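Uncharacterized protein (Bacteroides uniformis, PDB 4JPQ) is of unknown function but, as a member of carbohydrate-binding family 9, probably binds carbohydrate through a beta-rich domain. Local coordinates at residues I32-L37 with L63-V68; V68-V73 with F183-D188; E91-P96 with M207-A212. All coordinates share one frame; numbering follows the deposited sequence.

Interaction 1 of 3, residues I32-L37 with L63-V68; sequences IEFQPL and LLHYKV
F34, beside strand 35-36, reaches onto the strand holding H65 and K67, and L37, three residues later, meets Y66 on the same strand. The two segments meet through side chains, and no hydrogen bond joins them.

K67 meets one face of the F34 ring in two ways. Its CD packs there, 3.3 Å from CZ of F34, the two side chains running at about a right angle. Its amine makes an off-centre cation-pi contact, with NZ of K67 4.5 Å from the centroid of F34; the bend at chi3 (62°) carries NZ along that face toward CE2 of F34.

The aromatic contact uses another part of the same ring. The H65 imidazole lies at the edge of F34, ND1 of H65 being 3.5 Å from CE1 of F34, and the planes are inclined at 52°, an oblique pairing, neither a stack nor edge-to-face. Both imidazole nitrogens are already engaged, ND1 with R54 and NE2 with E156, which should hold the ring's rotation and leave F34 to pack against a fixed neighbour.

Apolar packing completes the set. CD1 of L37 comes to the edge of the Y66 ring, 4.1 Å from CE2 of Y66, while the tyrosine hydroxyl makes a weak hydrogen bond to the backbone oxygen of E91.

Strand 50-57 pairs antiparallel with both 35-36 and 61-70, so side chains here reach across it between two of its neighbours, consistent with the beta-sandwich expected of a family 9 carbohydrate-binding module.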
loop_
_atom_site.group_PDB
_atom_site.type_symbol
_atom_site.label_atom_id
_atom_site.label_comp_id
_atom_site.label_asym_id
_atom_site.label_seq_id
_atom_site.Cartn_x
_atom_site.Cartn_y
_atom_site.Cartn_z
ATOM N N ILE A 32 -5.815 -16.044 5.613
ATOM C CA ILE A 32 -6.171 -14.664 5.253
ATOM C C ILE A 32 -6.323 -14.601 3.739
ATOM O O ILE A 32 -5.346 -14.746 3.037
ATOM C CB ILE A 32 -5.117 -13.643 5.765
ATOM C CG1 ILE A 32 -4.856 -13.817 7.274
ATOM C CG2 ILE A 32 -5.560 -12.214 5.467
ATOM C CD1 ILE A 32 -6.092 -13.762 8.167
ATOM N N GLU A 33 -7.543 -14.362 3.255
ATOM C CA GLU A 33 -7.854 -14.407 1.812
ATOM C C GLU A 33 -7.388 -13.174 1.038
ATOM O O GLU A 33 -7.318 -12.076 1.590
ATOM C CB GLU A 33 -9.378 -14.522 1.584
ATOM C CG GLU A 33 -9.773 -15.486 0.476
ATOM C CD GLU A 33 -9.687 -16.946 0.904
ATOM O OE1 GLU A 33 -9.345 -17.232 2.070
ATOM O OE2 GLU A 33 -9.974 -17.821 0.065
ATOM N N PHE A 34 -7.133 -13.367 -0.259
ATOM C CA PHE A 34 -6.754 -12.267 -1.165
ATOM C C PHE A 34 -7.987 -11.534 -1.691
ATOM O O PHE A 34 -9.045 -12.125 -1.867
ATOM C CB PHE A 34 -5.895 -12.749 -2.344
ATOM C CG PHE A 34 -4.509 -13.151 -1.946
ATOM C CD1 PHE A 34 -3.541 -12.177 -1.692
ATOM C CD2 PHE A 34 -4.167 -14.492 -1.806
ATOM C CE1 PHE A 34 -2.253 -12.538 -1.305
ATOM C CE2 PHE A 34 -2.879 -14.859 -1.418
ATOM C CZ PHE A 34 -1.921 -13.882 -1.159
ATOM N N GLN A 35 -7.809 -10.241 -1.937
ATOM C CA GLN A 35 -8.827 -9.329 -2.449
ATOM C C GLN A 35 -8.307 -8.801 -3.784
ATOM O O GLN A 35 -7.128 -8.430 -3.862
ATOM C CB GLN A 35 -8.982 -8.125 -1.500
ATOM C CG GLN A 35 -9.134 -8.456 -0.017
ATOM C CD GLN A 35 -10.338 -9.319 0.255
ATOM O OE1 GLN A 35 -10.234 -10.380 0.866
ATOM N NE2 GLN A 35 -11.490 -8.886 -0.235
ATOM N N PRO A 36 -9.159 -8.746 -4.826
ATOM C CA PRO A 36 -8.664 -8.203 -6.085
ATOM C C PRO A 36 -8.531 -6.667 -6.033
ATOM O O PRO A 36 -9.327 -5.998 -5.372
ATOM C CB PRO A 36 -9.727 -8.649 -7.099
ATOM C CG PRO A 36 -10.984 -8.754 -6.314
ATOM C CD PRO A 36 -10.603 -9.045 -4.888
ATOM N N LEU A 37 -7.490 -6.148 -6.689
ATOM C CA LEU A 37 -7.227 -4.707 -6.847
ATOM C C LEU A 37 -7.259 -4.527 -8.366
ATOM O O LEU A 37 -6.235 -4.643 -9.034
ATOM C CB LEU A 37 -5.877 -4.362 -6.223
ATOM C CG LEU A 37 -5.499 -2.899 -5.967
ATOM C CD1 LEU A 37 -4.188 -2.843 -5.193
ATOM C CD2 LEU A 37 -5.399 -2.072 -7.234
ATOM N N LEU A 63 -0.411 -5.650 8.651
ATOM C CA LEU A 63 0.313 -6.540 7.772
ATOM C C LEU A 63 -0.332 -6.514 6.392
ATOM O O LEU A 63 -1.504 -6.873 6.261
ATOM C CB LEU A 63 0.234 -7.962 8.325
ATOM C CG LEU A 63 0.674 -8.182 9.768
ATOM C CD1 LEU A 63 0.563 -9.656 10.107
ATOM C CD2 LEU A 63 2.093 -7.690 10.008
ATOM N N LEU A 64 0.432 -6.103 5.374
ATOM C CA LEU A 64 -0.017 -6.056 3.969
ATOM C C LEU A 64 0.828 -6.955 3.097
ATOM O O LEU A 64 2.046 -6.962 3.246
ATOM C CB LEU A 64 0.157 -4.668 3.375
ATOM C CG LEU A 64 -0.734 -3.537 3.785
ATOM C CD1 LEU A 64 -0.241 -2.267 3.115
ATOM C CD2 LEU A 64 -2.165 -3.836 3.385
ATOM N N HIS A 65 0.172 -7.642 2.157
ATOM C CA HIS A 65 0.812 -8.533 1.217
ATOM C C HIS A 65 0.145 -8.331 -0.137
ATOM O O HIS A 65 -1.047 -8.566 -0.257
ATOM C CB HIS A 65 0.691 -9.987 1.702
ATOM C CG HIS A 65 1.354 -10.986 0.807
ATOM N ND1 HIS A 65 0.778 -12.191 0.469
ATOM C CD2 HIS A 65 2.526 -10.936 0.139
ATOM C CE1 HIS A 65 1.576 -12.850 -0.348
ATOM N NE2 HIS A 65 2.645 -12.113 -0.561
ATOM N N TYR A 66 0.914 -7.849 -1.111
ATOM C CA TYR A 66 0.476 -7.627 -2.480
ATOM C C TYR A 66 1.100 -8.667 -3.387
ATOM O O TYR A 66 2.275 -9.009 -3.206
ATOM C CB TYR A 66 0.991 -6.278 -2.991
ATOM C CG TYR A 66 0.407 -5.054 -2.352
ATOM C CD1 TYR A 66 0.991 -4.495 -1.212
ATOM C CD2 TYR A 66 -0.705 -4.408 -2.916
ATOM C CE1 TYR A 66 0.471 -3.342 -0.628
ATOM C CE2 TYR A 66 -1.232 -3.254 -2.340
ATOM C CZ TYR A 66 -0.639 -2.725 -1.202
ATOM O OH TYR A 66 -1.143 -1.597 -0.615
ATOM N N LYS A 67 0.339 -9.121 -4.384
ATOM C CA LYS A 67 0.825 -10.017 -5.454
ATOM C C LYS A 67 0.531 -9.312 -6.780
ATOM O O LYS A 67 -0.580 -8.839 -6.986
ATOM C CB LYS A 67 0.125 -11.365 -5.417
ATOM C CG LYS A 67 0.541 -12.275 -4.270
ATOM C CD LYS A 67 -0.386 -13.482 -4.106
ATOM C CE LYS A 67 -0.431 -14.415 -5.311
ATOM N NZ LYS A 67 -1.241 -15.624 -4.992
ATOM N N VAL A 68 1.514 -9.266 -7.675
ATOM C CA VAL A 68 1.398 -8.595 -8.981
ATOM C C VAL A 68 1.920 -9.455 -10.142
ATOM O O VAL A 68 2.875 -10.202 -9.965
ATOM C CB VAL A 68 2.244 -7.300 -8.956
ATOM C CG1 VAL A 68 2.227 -6.585 -10.300
ATOM C CG2 VAL A 68 1.773 -6.363 -7.848
#

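Interaction 2 of 3, residues V68-V73 with F183-D188; sequences VKEASV and FYKCGD
K185 and E70 form a buried salt bridge, the amine of the lysine meeting both carboxylate oxygens of the glutamate. NZ of K185 lies 3.1 Å from OE1 of E70 and equally far from OE2 of E70, a forked approach in which each hydrogen bond is weak. The lysine's CE takes part in the packing as well, lying 3.7 Å from CG1 of V68, so that an apolar branch flanks the charged end.

How the groups arrive there follows from their chains. E70 holds its CG between the backbone N and the carbonyl carbon (chi1 56°) and is extended beyond it, which carries the carboxylate across the gap between the strands. K185 takes a more winding path, bent at chi2 and chi4, and the last bend brings NZ back to its own strand, where it donates to the backbone oxygen of C186 at 3.0 Å. That donor sits above the carbonyl plane, 48° out of it.

A second shell fixes both ends. OE2 of E70 accepts a hydrogen bond from NE1 of W155, and NZ of K185 is also hydrogen-bonded to NE2 of H194. The buried lysine therefore has polar partners besides the carboxylate, and the opposed charges probably stabilise the ionised form of each group.

The backbones stay well separated, with CA of V68 8.9 Å from CA of K185, which is a distance for facing side chains and not for paired strands. V68 and E70 lie on strand 61-70, just ahead of the corner at A71, and K185 lies on strand 178-186; strands 152-162 and 89-95 flank the site, with W155 and V90 both packing on V68.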
loop_
_atom_site.group_PDB
_atom_site.type_symbol
_atom_site.label_atom_id
_atom_site.label_comp_id
_atom_site.label_asym_id
_atom_site.label_seq_id
_atom_site.Cartn_x
_atom_site.Cartn_y
_atom_site.Cartn_z
ATOM N N VAL A 68 1.514 -9.266 -7.675
ATOM C CA VAL A 68 1.398 -8.595 -8.981
ATOM C C VAL A 68 1.920 -9.455 -10.142
ATOM O O VAL A 68 2.875 -10.202 -9.965
ATOM C CB VAL A 68 2.244 -7.300 -8.956
ATOM C CG1 VAL A 68 2.227 -6.585 -10.300
ATOM C CG2 VAL A 68 1.773 -6.363 -7.848
ATOM N N LYS A 69 1.265 -9.344 -11.303
ATOM C CA LYS A 69 1.734 -9.926 -12.572
ATOM C C LYS A 69 1.516 -8.843 -13.642
ATOM O O LYS A 69 0.370 -8.494 -13.922
ATOM C CB LYS A 69 1.025 -11.236 -12.945
ATOM C CG LYS A 69 1.744 -12.007 -14.072
ATOM C CD LYS A 69 1.113 -13.347 -14.450
ATOM C CE LYS A 69 -0.195 -13.166 -15.207
ATOM N NZ LYS A 69 -0.668 -14.444 -15.807
ATOM N N GLU A 70 2.610 -8.302 -14.201
ATOM C CA GLU A 70 2.569 -7.219 -15.222
ATOM C C GLU A 70 3.622 -7.353 -16.313
ATOM O O GLU A 70 4.577 -8.116 -16.170
ATOM C CB GLU A 70 2.659 -5.830 -14.569
ATOM C CG GLU A 70 3.877 -5.608 -13.687
ATOM C CD GLU A 70 3.901 -4.234 -13.025
ATOM O OE1 GLU A 70 3.521 -3.222 -13.664
ATOM O OE2 GLU A 70 4.342 -4.158 -11.857
ATOM N N ALA A 71 3.433 -6.584 -17.391
ATOM C CA ALA A 71 4.293 -6.645 -18.598
ATOM C C ALA A 71 5.709 -6.098 -18.445
ATOM O O ALA A 71 6.563 -6.396 -19.285
ATOM C CB ALA A 71 3.601 -5.997 -19.800
ATOM N N SER A 72 5.948 -5.280 -17.420
ATOM C CA SER A 72 7.288 -4.741 -17.144
ATOM C C SER A 72 7.417 -4.247 -15.711
ATOM O O SER A 72 6.413 -3.917 -15.077
ATOM C CB SER A 72 7.666 -3.610 -18.119
ATOM O OG SER A 72 6.874 -2.447 -17.942
ATOM N N VAL A 73 8.662 -4.202 -15.235
ATOM C CA VAL A 73 9.005 -3.713 -13.893
ATOM C C VAL A 73 10.181 -2.746 -13.963
ATOM O O VAL A 73 10.990 -2.812 -14.887
ATOM C CB VAL A 73 9.297 -4.856 -12.902
ATOM C CG1 VAL A 73 8.031 -5.659 -12.645
ATOM C CG2 VAL A 73 10.412 -5.773 -13.386
ATOM N N PHE A 183 -6.258 1.029 -1.707
ATOM C CA PHE A 183 -5.049 0.346 -2.177
ATOM C C PHE A 183 -4.895 0.599 -3.663
ATOM O O PHE A 183 -5.891 0.584 -4.386
ATOM C CB PHE A 183 -5.137 -1.152 -1.884
ATOM C CG PHE A 183 -5.539 -1.463 -0.466
ATOM C CD1 PHE A 183 -6.884 -1.467 -0.101
ATOM C CD2 PHE A 183 -4.577 -1.725 0.517
ATOM C CE1 PHE A 183 -7.264 -1.728 1.208
ATOM C CE2 PHE A 183 -4.959 -1.998 1.826
ATOM C CZ PHE A 183 -6.302 -1.993 2.174
ATOM N N TYR A 184 -3.661 0.871 -4.107
ATOM C CA TYR A 184 -3.407 1.187 -5.510
ATOM C C TYR A 184 -2.177 0.514 -6.116
ATOM O O TYR A 184 -1.239 0.135 -5.409
ATOM C CB TYR A 184 -3.218 2.698 -5.718
ATOM C CG TYR A 184 -4.193 3.629 -5.044
ATOM C CD1 TYR A 184 -5.539 3.619 -5.385
ATOM C CD2 TYR A 184 -3.757 4.581 -4.109
ATOM C CE1 TYR A 184 -6.446 4.499 -4.787
ATOM C CE2 TYR A 184 -4.650 5.461 -3.503
ATOM C CZ TYR A 184 -5.990 5.436 -3.853
ATOM O OH TYR A 184 -6.859 6.307 -3.245
ATOM N N LYS A 185 -2.207 0.436 -7.449
ATOM C CA LYS A 185 -1.112 -0.037 -8.297
ATOM C C LYS A 185 -0.894 1.001 -9.404
ATOM O O LYS A 185 -1.866 1.534 -9.963
ATOM C CB LYS A 185 -1.483 -1.343 -8.956
ATOM C CG LYS A 185 -0.476 -1.885 -9.958
ATOM C CD LYS A 185 0.791 -2.414 -9.308
ATOM C CE LYS A 185 1.827 -2.872 -10.338
ATOM N NZ LYS A 185 2.589 -1.792 -11.027
ATOM N N CYS A 186 0.373 1.260 -9.731
ATOM C CA CYS A 186 0.726 2.206 -10.788
ATOM C C CYS A 186 2.181 2.062 -11.217
ATOM O O CYS A 186 2.894 1.204 -10.707
ATOM C CB CYS A 186 0.465 3.656 -10.319
ATOM S SG CYS A 186 1.565 4.181 -8.998
ATOM N N GLY A 187 2.591 2.906 -12.171
ATOM C CA GLY A 187 3.969 2.982 -12.648
ATOM C C GLY A 187 4.059 4.022 -13.742
ATOM O O GLY A 187 3.980 3.682 -14.912
ATOM N N ASP A 188 4.150 5.294 -13.338
ATOM C CA ASP A 188 4.114 6.432 -14.265
ATOM C C ASP A 188 5.125 6.349 -15.405
ATOM O O ASP A 188 4.767 6.676 -16.527
ATOM C CB ASP A 188 4.227 7.797 -13.531
ATOM C CG ASP A 188 2.995 8.133 -12.648
ATOM O OD1 ASP A 188 2.193 7.239 -12.306
ATOM O OD2 ASP A 188 2.846 9.318 -12.276
#

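Interaction 3 of 3, residues E91-P96 with M207-A212; sequences EFFVSP and MFHCPA
F93 points its ring from strand 89-95 at the loop carrying F208 and H209. Its CG stands anti to the carbonyl carbon (chi1 -80°), which sends the ring toward that loop. Along one side, CD2 of F93 lies 3.7 Å from the backbone oxygen of F208. Next comes CE2, centred above one face of the H209 imidazole and 3.6 Å from ND1 of H209. At the tip, CZ of F93 is 4.1 Å from CB of F208 and lies over the NE2-CE1 side of the imidazole, 3.8 Å from NE2 of H209. The pair is a T-shaped stack, edge of F93 on face of H209, planes at 70°.

An alanine at F93 would remove that edge and probably leave the imidazole face and CB of F208 without their packing partner.

E91, two residues back on the strand, brings OE1 to 3.4 Å from CD2 of F208, carboxylate and ring planes nearly perpendicular. OE2 of E91 lies close to OE1 of E106, which may raise the proton affinity of one of them. ND1 of H209 is hydrogen-bonded to the hydroxyl of Y102, and F208 stacks on Y184.

No hydrogen bond joins loop and strand, which meet through aromatic and van der Waals contact. A molecule of 3-cyclohexyl-1-propylsulfonic acid, probably from the crystallisation liquor, lies beside H209 and is hydrogen-bonded to the backbone N of F208, consistent with a pocket there.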
loop_
_atom_site.group_PDB
_atom_site.type_symbol
_atom_site.label_atom_id
_atom_site.label_comp_id
_atom_site.label_asym_id
_atom_site.label_seq_id
_atom_site.Cartn_x
_atom_site.Cartn_y
_atom_site.Cartn_z
ATOM N N GLU A 91 0.604 0.752 -3.488
ATOM C CA GLU A 91 0.341 1.812 -2.522
ATOM C C GLU A 91 -0.800 1.469 -1.558
ATOM O O GLU A 91 -1.703 0.706 -1.901
ATOM C CB GLU A 91 0.008 3.117 -3.270
ATOM C CG GLU A 91 1.004 3.527 -4.366
ATOM C CD GLU A 91 0.675 4.828 -5.083
ATOM O OE1 GLU A 91 -0.382 5.425 -4.835
ATOM O OE2 GLU A 91 1.480 5.252 -5.932
ATOM N N PHE A 92 -0.714 2.044 -0.355
ATOM C CA PHE A 92 -1.713 1.933 0.709
ATOM C C PHE A 92 -1.928 3.330 1.290
ATOM O O PHE A 92 -0.982 3.937 1.785
ATOM C CB PHE A 92 -1.225 0.984 1.809
ATOM C CG PHE A 92 -2.128 0.916 3.031
ATOM C CD1 PHE A 92 -3.499 0.676 2.900
ATOM C CD2 PHE A 92 -1.599 1.029 4.323
ATOM C CE1 PHE A 92 -4.325 0.579 4.020
ATOM C CE2 PHE A 92 -2.416 0.924 5.444
ATOM C CZ PHE A 92 -3.781 0.701 5.290
ATOM N N PHE A 93 -3.152 3.834 1.192
ATOM C CA PHE A 93 -3.531 5.157 1.711
ATOM C C PHE A 93 -4.522 4.894 2.837
ATOM O O PHE A 93 -5.409 4.060 2.667
ATOM C CB PHE A 93 -4.222 6.006 0.640
ATOM C CG PHE A 93 -3.289 6.680 -0.351
ATOM C CD1 PHE A 93 -2.279 5.977 -1.018
ATOM C CD2 PHE A 93 -3.486 8.021 -0.692
ATOM C CE1 PHE A 93 -1.458 6.614 -1.952
ATOM C CE2 PHE A 93 -2.673 8.654 -1.623
ATOM C CZ PHE A 93 -1.652 7.952 -2.250
ATOM N N VAL A 94 -4.401 5.611 3.959
ATOM C CA VAL A 94 -5.263 5.359 5.130
ATOM C C VAL A 94 -5.370 6.549 6.105
ATOM O O VAL A 94 -4.369 7.213 6.371
ATOM C CB VAL A 94 -4.771 4.076 5.871
ATOM C CG1 VAL A 94 -3.358 4.243 6.430
ATOM C CG2 VAL A 94 -5.723 3.649 6.974
ATOM N N SER A 95 -6.584 6.789 6.616
ATOM C CA SER A 95 -6.894 7.819 7.627
ATOM C C SER A 95 -7.305 6.998 8.857
ATOM O O SER A 95 -8.324 6.299 8.816
ATOM C CB SER A 95 -8.040 8.744 7.178
ATOM O OG SER A 95 -8.472 9.613 8.220
ATOM N N PRO A 96 -6.559 7.102 9.965
ATOM C CA PRO A 96 -6.822 6.210 11.084
ATOM C C PRO A 96 -7.755 6.661 12.216
ATOM O O PRO A 96 -8.096 5.803 13.047
ATOM C CB PRO A 96 -5.419 6.033 11.645
ATOM C CG PRO A 96 -4.854 7.416 11.528
ATOM C CD PRO A 96 -5.512 8.068 10.340
HETATM N N MSE A 207 -6.256 10.453 -9.976
HETATM C CA MSE A 207 -5.951 11.158 -8.740
HETATM C C MSE A 207 -6.185 10.191 -7.602
HETATM O O MSE A 207 -7.276 9.657 -7.475
HETATM C CB MSE A 207 -6.910 12.336 -8.725
HETATM C CG MSE A 207 -6.549 13.373 -9.787
HETATM SE SE MSE A 207 -7.354 15.081 -9.345
HETATM C CE MSE A 207 -8.791 15.126 -10.692
ATOM N N PHE A 208 -5.159 9.939 -6.794
ATOM C CA PHE A 208 -5.250 8.998 -5.673
ATOM C C PHE A 208 -5.396 9.636 -4.295
ATOM O O PHE A 208 -5.830 8.948 -3.375
ATOM C CB PHE A 208 -4.016 8.063 -5.623
ATOM C CG PHE A 208 -3.904 7.046 -6.750
ATOM C CD1 PHE A 208 -5.020 6.484 -7.401
ATOM C CD2 PHE A 208 -2.644 6.550 -7.072
ATOM C CE1 PHE A 208 -4.859 5.529 -8.396
ATOM C CE2 PHE A 208 -2.485 5.586 -8.055
ATOM C CZ PHE A 208 -3.595 5.074 -8.718
ATOM N N HIS A 209 -5.041 10.914 -4.136
ATOM C CA HIS A 209 -5.123 11.611 -2.830
ATOM C C HIS A 209 -6.551 12.132 -2.535
ATOM O O HIS A 209 -6.756 13.325 -2.292
ATOM C CB HIS A 209 -4.070 12.725 -2.786
ATOM C CG HIS A 209 -2.662 12.224 -2.846
ATOM N ND1 HIS A 209 -1.860 12.116 -1.732
ATOM C CD2 HIS A 209 -1.921 11.779 -3.888
ATOM C CE1 HIS A 209 -0.679 11.638 -2.087
ATOM N NE2 HIS A 209 -0.690 11.423 -3.391
ATOM N N CYS A 210 -7.515 11.205 -2.470
ATOM C CA CYS A 210 -8.954 11.512 -2.360
ATOM C C CYS A 210 -9.657 10.712 -1.255
ATOM O O CYS A 210 -10.288 9.687 -1.530
ATOM C CB CYS A 210 -9.608 11.263 -3.716
ATOM S SG CYS A 210 -9.144 9.670 -4.412
ATOM N N PRO A 211 -9.560 11.192 0.003
ATOM C CA PRO A 211 -10.223 10.577 1.155
ATOM C C PRO A 211 -11.728 10.316 1.031
ATOM O O PRO A 211 -12.225 9.394 1.672
ATOM C CB PRO A 211 -9.964 11.578 2.284
ATOM C CG PRO A 211 -8.673 12.195 1.925
ATOM C CD PRO A 211 -8.701 12.316 0.431
ATOM N N ALA A 212 -12.440 11.132 0.252
ATOM C CA ALA A 212 -13.874 10.918 -0.005
ATOM C C ALA A 212 -14.155 9.541 -0.629
ATOM O O ALA A 212 -15.185 8.949 -0.330
ATOM C CB ALA A 212 -14.428 12.017 -0.903
#

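Overall arrangement
The three contacts show how a beta-rich domain is tied together by side chains between chain segments distant in sequence. Interactions 1 and 2 follow one another along strand 61-70, their centres about 14 Å apart; the centre of interaction 3 lies about 17 Å from the first and 18 Å from the second. In sequence, interaction 1 ends where interaction 2 begins, at V68, and before interaction 3 opens, whereas interactions 2 and 3 interlock, their segments alternating. Adjacent strands 89-95 and 178-186 join these two, and F183 packs against both Y66 and F92. Packing through Y66, F183 and F92 thus connects the interior parts of the three contacts, while F34 and H209 lie nearer the surface.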